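Local coordinates for protein probable translation initiation factor eIF-2B subunit epsilon (PDB 5B04) that serves as the epsilon subunit of eIF2B, the complex that catalyses exchange of GDP for GTP on the gamma subunit of the initiation factor eIF2, at residues I[168-173]-I[216-222]; I[236-240]-I[254-258]. All coordinates share one frame; numbering follows the deposited sequence.

In the fold
From the N terminus, the chain builds the first strands of the nucleotidyltransferase-like domain and leaves strand 153-161 for the loop that holds 168-173. Contact 1 sets this loop against strand 212-226 of the mixed sheet, closing an excursion that includes strands 175-179 and 186-191 and helix 204-209. The chain then runs through helix 229-236, and contact 2 joins the turn at its end, 236-240, to 254-258, which follows helix 243-252; the loop it closes is little more than that helix. The two contacts follow in series, neither enclosing nor crossing the other, with centres about 25 Å apart. Contact 1 is buried; contact 2 is only partly buried and lies farther from the chain centre.

Contact 1: I[168-173]-I[216-222]; sequences TRARTE and NDLIDCQ
Arg-169 reaches across to strand 212-226, part of the mixed sheet of the nucleotidyltransferase-like (GT-A) domain, and binds it chiefly through hydrogen bonds. With CG anti to the backbone N (chi1 -169°) and the chain extended as far as NE, the guanidinium arrives beside Asn-216 and Leu-218. Arg-169 NE donates to Leu-218 O at 2.7 Å, an almost straight bond (176°) lying in the guanidinium plane but meeting the carbonyl from above its own plane. Arg-169 NH2 turns to Asn-216 OD1 at 2.8 Å, with the two flat groups steeply inclined to each other, while Asn-216 O lies over one guanidinium face. Pro-164 O takes NH1; Asn-192 ND2 also binds Asn-216 OD1, and Asn-216 ND2 binds Leu-225 O of the gamma subunit, so this corner adjoins a subunit interface. Leu-218 O would probably lose its straight donor if an alanine stood at Arg-169, with Asn-216 OD1 left to Asn-192 and the flank of Ile-219 less covered.

Apolar packing centres on Ile-219. Its CG1 lies 3.7 Å from Arg-169 CB, the two side chains sliding past each other in opposite directions, and its CG2 meets Glu-173 CG. The carboxylates have partners beyond the two segments, Glu-173 in a salt bridge with Arg-275 and Asp-220 with Arg-244. Between the backbones, Asp-220 N donates to Glu-173 O at 3.2 Å, in the carbonyl plane and on a lone pair.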
loop_
_atom_site.group_PDB
_atom_site.type_symbol
_atom_site.label_atom_id
_atom_site.label_comp_id
_atom_site.label_asym_id
_atom_site.label_seq_id
_atom_site.Cartn_x
_atom_site.Cartn_y
_atom_site.Cartn_z
ATOM N N THR I 168 -45.078 9.491 21.893
ATOM C CA THR I 168 -44.817 10.251 23.110
ATOM C C THR I 168 -45.798 11.415 23.221
ATOM O O THR I 168 -46.064 11.920 24.312
ATOM C CB THR I 168 -43.372 10.784 23.143
ATOM O OG1 THR I 168 -42.475 9.769 22.676
ATOM C CG2 THR I 168 -42.980 11.194 24.555
ATOM N N ARG I 169 -46.341 11.828 22.079
ATOM C CA ARG I 169 -47.291 12.933 22.030
ATOM C C ARG I 169 -48.701 12.460 22.373
ATOM O O ARG I 169 -49.492 12.143 21.483
ATOM C CB ARG I 169 -47.273 13.586 20.645
ATOM C CG ARG I 169 -48.017 14.911 20.555
ATOM C CD ARG I 169 -47.860 15.525 19.170
ATOM N NE ARG I 169 -48.345 16.902 19.110
ATOM C CZ ARG I 169 -49.522 17.261 18.608
ATOM N NH1 ARG I 169 -50.344 16.346 18.116
ATOM N NH2 ARG I 169 -49.875 18.540 18.596
ATOM N N ALA I 170 -49.010 12.414 23.665
ATOM C CA ALA I 170 -50.335 12.004 24.120
ATOM C C ALA I 170 -51.329 13.156 23.995
ATOM O O ALA I 170 -51.054 14.146 23.319
ATOM C CB ALA I 170 -50.274 11.502 25.552
ATOM N N ARG I 171 -52.478 13.030 24.651
ATOM C CA ARG I 171 -53.560 13.997 24.480
ATOM C C ARG I 171 -53.272 15.342 25.146
ATOM O O ARG I 171 -53.592 16.393 24.588
ATOM C CB ARG I 171 -54.874 13.423 25.016
ATOM C CG ARG I 171 -56.089 14.285 24.707
ATOM C CD ARG I 171 -56.167 14.624 23.223
ATOM N NE ARG I 171 -56.676 13.514 22.420
ATOM C CZ ARG I 171 -56.796 13.544 21.097
ATOM N NH1 ARG I 171 -56.439 14.627 20.420
ATOM N NH2 ARG I 171 -57.271 12.489 20.449
ATOM N N THR I 172 -52.679 15.313 26.336
ATOM C CA THR I 172 -52.291 16.544 27.020
ATOM C C THR I 172 -51.237 17.282 26.203
ATOM O O THR I 172 -51.278 18.507 26.069
ATOM C CB THR I 172 -51.747 16.262 28.439
ATOM O OG1 THR I 172 -52.831 15.901 29.306
ATOM C CG2 THR I 172 -51.045 17.487 29.008
ATOM N N GLU I 173 -50.304 16.521 25.640
ATOM C CA GLU I 173 -49.220 17.085 24.847
ATOM C C GLU I 173 -49.695 17.495 23.454
ATOM O O GLU I 173 -49.057 18.312 22.788
ATOM C CB GLU I 173 -48.063 16.086 24.736
ATOM C CG GLU I 173 -47.320 15.824 26.043
ATOM C CD GLU I 173 -48.110 14.967 27.016
ATOM O OE1 GLU I 173 -49.086 14.319 26.583
ATOM O OE2 GLU I 173 -47.757 14.944 28.214
ATOM N N ASN I 216 -48.879 21.647 14.558
ATOM C CA ASN I 216 -49.518 20.521 15.225
ATOM C C ASN I 216 -48.503 19.396 15.414
ATOM O O ASN I 216 -48.855 18.259 15.729
ATOM C CB ASN I 216 -50.728 20.036 14.422
ATOM C CG ASN I 216 -51.587 19.048 15.190
ATOM O OD1 ASN I 216 -51.509 18.961 16.416
ATOM N ND2 ASN I 216 -52.408 18.294 14.471
ATOM N N ASP I 217 -47.231 19.731 15.221
ATOM C CA ASP I 217 -46.154 18.753 15.317
ATOM C C ASP I 217 -45.397 18.870 16.635
ATOM O O ASP I 217 -44.384 18.202 16.835
ATOM C CB ASP I 217 -45.180 18.919 14.149
ATOM C CG ASP I 217 -44.503 20.277 14.144
ATOM O OD1 ASP I 217 -45.213 21.295 14.266
ATOM O OD2 ASP I 217 -43.260 20.326 14.028
ATOM N N LEU I 218 -45.888 19.714 17.533
ATOM C CA LEU I 218 -45.174 19.991 18.773
ATOM C C LEU I 218 -45.670 19.156 19.949
ATOM O O LEU I 218 -46.864 18.886 20.079
ATOM C CB LEU I 218 -45.279 21.478 19.119
ATOM C CG LEU I 218 -44.638 22.437 18.118
ATOM C CD1 LEU I 218 -44.727 23.872 18.611
ATOM C CD2 LEU I 218 -43.192 22.042 17.856
ATOM N N ILE I 219 -44.734 18.745 20.800
ATOM C CA ILE I 219 -45.068 18.099 22.061
ATOM C C ILE I 219 -45.047 19.129 23.184
ATOM O O ILE I 219 -44.006 19.722 23.475
ATOM C CB ILE I 219 -44.095 16.952 22.399
ATOM C CG1 ILE I 219 -44.357 15.745 21.498
ATOM C CG2 ILE I 219 -44.231 16.549 23.860
ATOM C CD1 ILE I 219 -43.541 14.521 21.863
ATOM N N ASP I 220 -46.201 19.350 23.804
ATOM C CA ASP I 220 -46.297 20.297 24.905
ATOM C C ASP I 220 -45.794 19.652 26.191
ATOM O O ASP I 220 -46.548 18.990 26.904
ATOM C CB ASP I 220 -47.737 20.788 25.072
ATOM C CG ASP I 220 -47.859 21.913 26.082
ATOM O OD1 ASP I 220 -46.818 22.472 26.488
ATOM O OD2 ASP I 220 -49.001 22.245 26.466
ATOM N N CYS I 221 -44.511 19.851 26.477
ATOM C CA CYS I 221 -43.876 19.252 27.645
ATOM C C CYS I 221 -44.396 19.858 28.940
ATOM O O CYS I 221 -44.286 19.250 30.005
ATOM C CB CYS I 221 -42.357 19.421 27.568
ATOM S SG CYS I 221 -41.642 19.027 25.956
ATOM N N GLN I 222 -44.958 21.059 28.832
ATOM C CA GLN I 222 -45.425 21.828 29.983
ATOM C C GLN I 222 -44.295 22.059 30.983
ATOM O O GLN I 222 -44.511 22.079 32.195
ATOM C CB GLN I 222 -46.614 21.137 30.654
ATOM C CG GLN I 222 -47.743 20.814 29.689
ATOM C CD GLN I 222 -49.109 21.148 30.250
ATOM O OE1 GLN I 222 -49.248 21.465 31.432
ATOM N NE2 GLN I 222 -50.128 21.084 29.401
#

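Contact 2: I[236-240]-I[254-258]; sequences ENFDY and SDLLG
Tyr-240 extends its hydroxyl to the loop 254-258, where Tyr-240 OH donates to Asp-255 OD2 at 2.6 Å. The ring and the carboxylate approach from opposite directions with their planes 70° apart; the oxygen sits near the ring plane at its edge, whereas the hydroxyl meets it from above the carboxylate plane. Asp-255 CG stands anti to its own backbone N (chi1 -171°), which carries the carboxylate across to the tyrosine. One face of the Tyr-240 ring lies against Asn-237 CB, 3.4 Å above the plane and towards the rim; the type I beta turn from Asn-237 to Tyr-240, just after helix 229-236, brings these two side chains together.

Beside this bond, Leu-256 directs CD1 at the end of the Asn-237 side chain, and its own side chain also packs on Leu-233 of helix 229-236 and on Phe-247 and Val-251 of helix 243-252. The contact therefore draws together the loops at the two ends of helix 243-252. Arg-111 NH2 also hydrogen-bonds the carbonyl oxygens of Asn-237 and Tyr-240.

Asp-239 OD2 comes within 4.3 Å of Asp-255 OD2, and this like charge may modestly raise the proton affinity of both carboxylates, solvent damping the effect, while the tyrosine hydroxyl is likely to ease the charge on Asp-255.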
loop_
_atom_site.group_PDB
_atom_site.type_symbol
_atom_site.label_atom_id
_atom_site.label_comp_id
_atom_site.label_asym_id
_atom_site.label_seq_id
_atom_site.Cartn_x
_atom_site.Cartn_y
_atom_site.Cartn_z
ATOM N N GLU I 236 -53.524 38.048 41.592
ATOM C CA GLU I 236 -54.358 39.039 40.928
ATOM C C GLU I 236 -55.485 38.345 40.174
ATOM O O GLU I 236 -56.637 38.776 40.218
ATOM C CB GLU I 236 -53.522 39.900 39.977
ATOM C CG GLU I 236 -54.305 40.999 39.274
ATOM C CD GLU I 236 -53.408 41.961 38.518
ATOM O OE1 GLU I 236 -53.795 42.394 37.412
ATOM O OE2 GLU I 236 -52.318 42.286 39.031
ATOM N N ASN I 237 -55.144 37.261 39.485
ATOM C CA ASN I 237 -56.137 36.435 38.811
ATOM C C ASN I 237 -56.365 35.142 39.584
ATOM O O ASN I 237 -55.735 34.120 39.316
ATOM C CB ASN I 237 -55.709 36.133 37.378
ATOM C CG ASN I 237 -55.476 37.390 36.566
ATOM O OD1 ASN I 237 -54.462 38.066 36.728
ATOM N ND2 ASN I 237 -56.420 37.713 35.690
ATOM N N PHE I 238 -57.277 35.205 40.547
ATOM C CA PHE I 238 -57.528 34.102 41.466
ATOM C C PHE I 238 -58.438 33.034 40.868
ATOM O O PHE I 238 -58.682 31.999 41.489
ATOM C CB PHE I 238 -58.137 34.641 42.762
ATOM C CG PHE I 238 -59.184 35.696 42.544
ATOM C CD1 PHE I 238 -60.502 35.344 42.311
ATOM C CD2 PHE I 238 -58.849 37.041 42.563
ATOM C CE1 PHE I 238 -61.469 36.311 42.108
ATOM C CE2 PHE I 238 -59.811 38.013 42.358
ATOM C CZ PHE I 238 -61.123 37.646 42.130
ATOM N N ASP I 239 -58.939 33.286 39.663
ATOM C CA ASP I 239 -59.817 32.336 38.991
ATOM C C ASP I 239 -59.013 31.321 38.185
ATOM O O ASP I 239 -59.562 30.339 37.684
ATOM C CB ASP I 239 -60.801 33.068 38.078
ATOM C CG ASP I 239 -60.108 33.827 36.965
ATOM O OD1 ASP I 239 -58.988 34.331 37.198
ATOM O OD2 ASP I 239 -60.679 33.918 35.857
ATOM N N TYR I 240 -57.711 31.561 38.068
ATOM C CA TYR I 240 -56.840 30.698 37.278
ATOM C C TYR I 240 -56.389 29.470 38.064
ATOM O O TYR I 240 -55.850 29.589 39.164
ATOM C CB TYR I 240 -55.618 31.478 36.785
ATOM C CG TYR I 240 -55.928 32.499 35.713
ATOM C CD1 TYR I 240 -57.179 32.548 35.112
ATOM C CD2 TYR I 240 -54.964 33.407 35.295
ATOM C CE1 TYR I 240 -57.464 33.478 34.131
ATOM C CE2 TYR I 240 -55.240 34.339 34.314
ATOM C CZ TYR I 240 -56.490 34.370 33.735
ATOM O OH TYR I 240 -56.769 35.297 32.757
ATOM N N SER I 254 -56.263 38.316 26.291
ATOM C CA SER I 254 -56.079 39.588 26.987
ATOM C C SER I 254 -56.925 39.695 28.256
ATOM O O SER I 254 -57.236 40.798 28.706
ATOM C CB SER I 254 -56.384 40.765 26.055
ATOM O OG SER I 254 -55.522 40.762 24.930
ATOM N N ASP I 255 -57.296 38.552 28.828
ATOM C CA ASP I 255 -57.905 38.536 30.153
ATOM C C ASP I 255 -56.862 39.052 31.130
ATOM O O ASP I 255 -57.157 39.851 32.019
ATOM C CB ASP I 255 -58.376 37.132 30.538
ATOM C CG ASP I 255 -59.204 37.122 31.809
ATOM O OD1 ASP I 255 -59.843 38.151 32.114
ATOM O OD2 ASP I 255 -59.216 36.085 32.505
ATOM N N LEU I 256 -55.615 38.694 30.893
ATOM C CA LEU I 256 -54.528 39.283 31.638
ATOM C C LEU I 256 -53.921 40.291 30.705
ATOM O O LEU I 256 -53.458 39.951 29.649
ATOM C CB LEU I 256 -53.504 38.223 31.996
ATOM C CG LEU I 256 -52.383 38.627 32.932
ATOM C CD1 LEU I 256 -52.969 39.080 34.244
ATOM C CD2 LEU I 256 -51.437 37.479 33.167
ATOM N N LEU I 257 -53.923 41.547 31.094
ATOM C CA LEU I 257 -53.615 42.607 30.167
ATOM C C LEU I 257 -52.212 42.593 29.628
ATOM O O LEU I 257 -51.255 42.414 30.358
ATOM C CB LEU I 257 -53.831 43.933 30.856
ATOM C CG LEU I 257 -55.172 44.595 30.606
ATOM C CD1 LEU I 257 -56.219 44.050 31.560
ATOM C CD2 LEU I 257 -55.014 46.091 30.780
ATOM N N GLY I 258 -52.091 42.818 28.334
ATOM C CA GLY I 258 -50.848 43.264 27.755
ATOM C C GLY I 258 -49.621 42.456 28.070
ATOM O O GLY I 258 -48.583 43.014 28.362
#